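Local coordinates for protein caspase-3 (Porites astreoides, PDB 6WI4) that probably acts as a caspase, a cysteine protease that cleaves protein substrates during apoptosis in coral, at residues I13-N18 and K70-T75; K20-S25 and I87-E92. All blocks are in the same frame, centred on the assembly; numbering follows the deposited sequence.

How the contacts relate
Both contacts are buried, with centres about 19 Å apart, and both use neighbouring strands of the same central sheet. Contact 1 lies on a face of that sheet, where the start of strand 13-18 receives the last turn of helix 62-73; its chemistry is entirely apolar, a methionine sulfur and methylene, and a threonine methyl, against the methyls of isoleucine and valine. Contact 2 lies beyond the C-terminal ends of strands 13-18 and 83-88, where loops meet beside a bound peptide; there a phenyl ring takes an imidazole over one face and a hydroxyl at its edge, and their polar bonds go elsewhere. The strands themselves connect the two: Ile17 O and Leu88 N, 2.9 Å apart, probably form a hydrogen bond.

Contact 1: residues I13-N18 and K70-T75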
loop_
_atom_site.group_PDB
_atom_site.type_symbol
_atom_site.label_atom_id
_atom_site.label_comp_id
_atom_site.label_asym_id
_atom_site.label_seq_id
_atom_site.Cartn_x
_atom_site.Cartn_y
_atom_site.Cartn_z
ATOM N N ILE A 13 -7.221 -10.436 -7.088
ATOM C CA ILE A 13 -6.094 -10.860 -6.266
ATOM C C ILE A 13 -5.588 -9.658 -5.488
ATOM O O ILE A 13 -5.550 -8.533 -6.009
ATOM C CB ILE A 13 -4.982 -11.470 -7.134
ATOM C CG1 ILE A 13 -5.513 -12.700 -7.881
ATOM C CG2 ILE A 13 -3.760 -11.842 -6.286
ATOM C CD1 ILE A 13 -4.635 -13.121 -9.027
ATOM N N ALA A 14 -5.199 -9.892 -4.235
ATOM C CA ALA A 14 -4.571 -8.869 -3.402
ATOM C C ALA A 14 -3.248 -9.420 -2.898
ATOM O O ALA A 14 -3.230 -10.390 -2.136
ATOM C CB ALA A 14 -5.470 -8.470 -2.229
ATOM N N VAL A 15 -2.161 -8.815 -3.319
ATOM C CA VAL A 15 -0.817 -9.216 -2.915
ATOM C C VAL A 15 -0.375 -8.403 -1.702
ATOM O O VAL A 15 -0.547 -7.179 -1.665
ATOM C CB VAL A 15 0.178 -9.022 -4.073
ATOM C CG1 VAL A 15 1.604 -9.289 -3.596
ATOM C CG2 VAL A 15 -0.199 -9.902 -5.255
ATOM N N ILE A 16 0.219 -9.076 -0.716
ATOM C CA ILE A 16 0.900 -8.425 0.406
ATOM C C ILE A 16 2.328 -8.931 0.445
ATOM O O ILE A 16 2.553 -10.135 0.623
ATOM C CB ILE A 16 0.215 -8.711 1.751
ATOM C CG1 ILE A 16 -1.234 -8.244 1.725
ATOM C CG2 ILE A 16 0.993 -8.054 2.893
ATOM C CD1 ILE A 16 -2.021 -8.767 2.926
ATOM N N ILE A 17 3.287 -8.022 0.320
ATOM C CA ILE A 17 4.699 -8.334 0.491
ATOM C C ILE A 17 5.152 -7.678 1.786
ATOM O O ILE A 17 5.066 -6.457 1.938
ATOM C CB ILE A 17 5.529 -7.878 -0.714
ATOM C CG1 ILE A 17 5.107 -8.687 -1.953
ATOM C CG2 ILE A 17 7.013 -8.074 -0.425
ATOM C CD1 ILE A 17 5.644 -8.144 -3.263
ATOM N N ASN A 18 5.609 -8.495 2.729
ATOM C CA ASN A 18 5.905 -8.071 4.092
ATOM C C ASN A 18 7.396 -8.272 4.346
ATOM O O ASN A 18 7.833 -9.399 4.604
ATOM C CB ASN A 18 5.063 -8.884 5.067
ATOM C CG ASN A 18 5.345 -8.544 6.503
ATOM O OD1 ASN A 18 5.215 -7.392 6.911
ATOM N ND2 ASN A 18 5.741 -9.549 7.289
ATOM N N LYS A 70 5.548 -10.023 -12.102
ATOM C CA LYS A 70 5.406 -10.623 -13.428
ATOM C C LYS A 70 4.334 -11.707 -13.435
ATOM O O LYS A 70 3.528 -11.783 -14.367
ATOM C CB LYS A 70 6.739 -11.197 -13.910
ATOM C CG LYS A 70 6.608 -11.900 -15.264
ATOM C CD LYS A 70 7.945 -12.231 -15.884
ATOM C CE LYS A 70 7.743 -12.809 -17.282
ATOM N NZ LYS A 70 9.034 -13.075 -17.980
ATOM N N GLU A 71 4.299 -12.548 -12.401
ATOM C CA GLU A 71 3.253 -13.563 -12.323
ATOM C C GLU A 71 1.862 -12.940 -12.252
ATOM O O GLU A 71 0.906 -13.504 -12.796
ATOM C CB GLU A 71 3.509 -14.480 -11.122
ATOM C CG GLU A 71 4.792 -15.280 -11.297
ATOM C CD GLU A 71 5.192 -16.094 -10.088
ATOM O OE1 GLU A 71 4.664 -15.864 -8.978
ATOM O OE2 GLU A 71 6.062 -16.970 -10.270
ATOM N N MET A 72 1.727 -11.772 -11.604
ATOM C CA MET A 72 0.433 -11.095 -11.572
ATOM C C MET A 72 0.105 -10.460 -12.920
ATOM O O MET A 72 -1.057 -10.452 -13.344
ATOM C CB MET A 72 0.420 -10.033 -10.467
ATOM C CG MET A 72 0.543 -10.595 -9.068
ATOM S SD MET A 72 -0.785 -11.734 -8.662
ATOM C CE MET A 72 0.131 -13.268 -8.598
ATOM N N ALA A 73 1.113 -9.931 -13.612
ATOM C CA ALA A 73 0.870 -9.279 -14.899
ATOM C C ALA A 73 0.447 -10.275 -15.970
ATOM O O ALA A 73 -0.265 -9.902 -16.912
ATOM C CB ALA A 73 2.118 -8.523 -15.338
ATOM N N ILE A 74 0.883 -11.533 -15.855
ATOM C CA ILE A 74 0.541 -12.580 -16.822
ATOM C C ILE A 74 -0.712 -13.345 -16.418
ATOM O O ILE A 74 -1.197 -14.189 -17.196
ATOM C CB ILE A 74 1.735 -13.546 -16.984
ATOM C CG1 ILE A 74 1.743 -14.206 -18.361
ATOM C CG2 ILE A 74 1.737 -14.589 -15.886
ATOM C CD1 ILE A 74 2.917 -15.157 -18.551
ATOM N N THR A 75 -1.248 -13.080 -15.229
ATOM C CA THR A 75 -2.498 -13.677 -14.789
ATOM C C THR A 75 -3.644 -13.215 -15.682
ATOM O O THR A 75 -3.659 -12.077 -16.159
ATOM C CB THR A 75 -2.763 -13.291 -13.328
ATOM O OG1 THR A 75 -1.865 -14.003 -12.465
ATOM C CG2 THR A 75 -4.192 -13.599 -12.911
#
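Met72 lies across the side chains of Ile13 and Val15 and carries most of the contact between strand 13-18 and the end of helix 62-73. Its CB bond is directed at the strand. From there CG settles 3.9 Å from Val15 CG2, and a bend at chi2 (-60°) brings the sulfur over the side chains of both strand residues. SD lies 3.8 Å from Ile13 CG2 and 3.9 Å from Val15 CG2, with Ile13 CD1 slightly farther off at 4.1 Å. A second bend, chi3 111°, turns the terminal methyl aside, leaving the sulfur rather than CE as the atom that meets both residues. Alongside, Ile13 and Thr75 reach tip to tip, Ile13 CD1 standing 3.9 Å from Thr75 CG2. The threonine is held by its hydroxyl: OG1 donates to Glu71 O over 2.8 Å, tilted 21° from the carbonyl plane, a bond that would hold the rotamer in which CG2 faces Ile13. Arg55 of the adjacent strand 53-58 and Phe112 also border Met72. Helix 62-73 thus packs on one face of the central sheet, over strand 13-18 and its neighbour 53-58, while Ala14 and Ile16 point to the other face and pack on helix 36-49.

Contact 2: residues K20-S25 and I87-E92; sequences KDFLRS and ILTHGE
The phenyl ring of Phe22 meets His90 over one face and Thr89 at its edge. His90 approaches by a single corner: CD2 stands 3.5 Å above the phenyl plane, displaced toward the rim, with Phe22 CE1 as its nearest atom. The two rings are inclined at 50° with centroids 4.9 Å apart, an oblique pairing. Thr89 comes crosswise, its OG1 in the plane of the phenyl ring and 3.4 Å from Phe22 CZ. With OG1 anti to the backbone N (chi1 -171°), this hydroxyl is placed against the ring edge, yet its hydrogen bond runs to Tyr97 O on strand 95-98. The imidazole is likewise anchored elsewhere, through NE2 to Tyr31 O, so the phenyl contact and this bond together restrict how it can turn. Tyr97 and Arg33 also pack on Phe22. Beside this cluster the bound peptide packs its backbone on His90 and forms backbone hydrogen bonds with Gly91. A His-Gly pair following a central strand, next to bound peptide, is consistent with the caspase active site, in which the histidine of the Cys-His dyad lies just beyond the C-terminal ends of the parallel strands.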
loop_
_atom_site.group_PDB
_atom_site.type_symbol
_atom_site.label_atom_id
_atom_site.label_comp_id
_atom_site.label_asym_id
_atom_site.label_seq_id
_atom_site.Cartn_x
_atom_site.Cartn_y
_atom_site.Cartn_z
ATOM N N LYS A 20 10.444 -7.771 6.713
ATOM C CA LYS A 20 10.801 -7.482 8.094
ATOM C C LYS A 20 12.299 -7.465 8.331
ATOM O O LYS A 20 12.798 -6.558 8.995
ATOM C CB LYS A 20 10.161 -8.511 9.037
ATOM C CG LYS A 20 10.401 -8.205 10.508
ATOM C CD LYS A 20 9.727 -9.238 11.409
ATOM N N ASP A 21 13.026 -8.423 7.761
ATOM C CA ASP A 21 14.453 -8.602 8.006
ATOM C C ASP A 21 15.226 -8.386 6.716
ATOM O O ASP A 21 14.867 -8.944 5.675
ATOM C CB ASP A 21 14.744 -10.003 8.544
ATOM C CG ASP A 21 13.916 -10.342 9.757
ATOM O OD1 ASP A 21 14.201 -9.781 10.833
ATOM O OD2 ASP A 21 12.972 -11.156 9.636
ATOM N N PHE A 22 16.296 -7.605 6.791
ATOM C CA PHE A 22 17.025 -7.178 5.611
ATOM C C PHE A 22 18.448 -7.720 5.649
ATOM O O PHE A 22 19.038 -7.885 6.719
ATOM C CB PHE A 22 16.993 -5.648 5.508
ATOM C CG PHE A 22 15.612 -5.120 5.259
ATOM C CD1 PHE A 22 14.704 -5.019 6.304
ATOM C CD2 PHE A 22 15.205 -4.803 3.976
ATOM C CE1 PHE A 22 13.414 -4.593 6.076
ATOM C CE2 PHE A 22 13.924 -4.361 3.735
ATOM C CZ PHE A 22 13.024 -4.261 4.783
ATOM N N LEU A 23 18.977 -8.016 4.465
ATOM C CA LEU A 23 20.302 -8.602 4.344
ATOM C C LEU A 23 21.370 -7.519 4.411
ATOM O O LEU A 23 21.115 -6.335 4.178
ATOM C CB LEU A 23 20.435 -9.378 3.038
ATOM C CG LEU A 23 19.432 -10.505 2.775
ATOM C CD1 LEU A 23 19.578 -11.042 1.353
ATOM C CD2 LEU A 23 19.587 -11.620 3.791
ATOM N N ARG A 24 22.590 -7.946 4.747
ATOM C CA ARG A 24 23.710 -7.016 4.796
ATOM C C ARG A 24 23.873 -6.271 3.476
ATOM O O ARG A 24 24.206 -5.079 3.466
ATOM C CB ARG A 24 24.990 -7.777 5.157
ATOM C CG ARG A 24 26.265 -6.972 4.997
ATOM C CD ARG A 24 27.488 -7.767 5.468
ATOM N NE ARG A 24 28.735 -7.176 4.985
ATOM C CZ ARG A 24 29.293 -6.092 5.514
ATOM N NH1 ARG A 24 28.713 -5.488 6.544
ATOM N NH2 ARG A 24 30.427 -5.608 5.018
ATOM N N SER A 25 23.615 -6.942 2.349
ATOM C CA SER A 25 23.778 -6.288 1.055
ATOM C C SER A 25 22.866 -5.076 0.889
ATOM O O SER A 25 23.174 -4.192 0.085
ATOM C CB SER A 25 23.526 -7.282 -0.075
ATOM O OG SER A 25 22.212 -7.803 -0.003
ATOM N N ILE A 87 2.829 -3.355 -0.223
ATOM C CA ILE A 87 4.159 -3.725 0.234
ATOM C C ILE A 87 4.495 -2.941 1.490
ATOM O O ILE A 87 4.187 -1.752 1.608
ATOM C CB ILE A 87 5.222 -3.535 -0.871
ATOM C CG1 ILE A 87 6.570 -4.100 -0.403
ATOM C CG2 ILE A 87 5.307 -2.082 -1.306
ATOM C CD1 ILE A 87 7.548 -4.381 -1.556
ATOM N N LEU A 88 5.105 -3.640 2.442
ATOM C CA LEU A 88 5.495 -3.119 3.744
ATOM C C LEU A 88 6.999 -3.317 3.846
ATOM O O LEU A 88 7.465 -4.457 3.938
ATOM C CB LEU A 88 4.756 -3.867 4.860
ATOM C CG LEU A 88 3.290 -4.225 4.604
ATOM C CD1 LEU A 88 2.814 -5.202 5.684
ATOM C CD2 LEU A 88 2.428 -2.964 4.607
ATOM N N THR A 89 7.767 -2.231 3.796
ATOM C CA THR A 89 9.217 -2.382 3.663
ATOM C C THR A 89 9.887 -1.042 3.957
ATOM O O THR A 89 9.225 -0.050 4.273
ATOM C CB THR A 89 9.580 -2.916 2.269
ATOM O OG1 THR A 89 10.973 -3.266 2.226
ATOM C CG2 THR A 89 9.264 -1.910 1.148
ATOM N N HIS A 90 11.217 -1.022 3.856
ATOM C CA HIS A 90 11.946 0.237 3.882
ATOM C C HIS A 90 11.849 0.927 2.523
ATOM O O HIS A 90 11.563 0.303 1.497
ATOM C CB HIS A 90 13.419 -0.000 4.238
ATOM C CG HIS A 90 13.659 -0.171 5.704
ATOM N ND1 HIS A 90 13.316 0.794 6.619
ATOM C CD2 HIS A 90 14.221 -1.179 6.414
ATOM C CE1 HIS A 90 13.636 0.390 7.835
ATOM N NE2 HIS A 90 14.198 -0.803 7.737
ATOM N N GLY A 91 12.109 2.229 2.519
ATOM C CA GLY A 91 12.141 2.944 1.256
ATOM C C GLY A 91 12.897 4.245 1.353
ATOM O O GLY A 91 13.319 4.680 2.425
ATOM N N GLU A 92 13.066 4.856 0.181
ATOM C CA GLU A 92 13.545 6.224 0.039
ATOM C C GLU A 92 12.703 6.867 -1.051
ATOM O O GLU A 92 11.786 6.241 -1.592
ATOM C CB GLU A 92 15.045 6.268 -0.285
ATOM C CG GLU A 92 15.911 6.772 0.856
ATOM C CD GLU A 92 15.978 8.302 0.945
ATOM O OE1 GLU A 92 15.489 9.014 0.024
ATOM O OE2 GLU A 92 16.542 8.796 1.944
#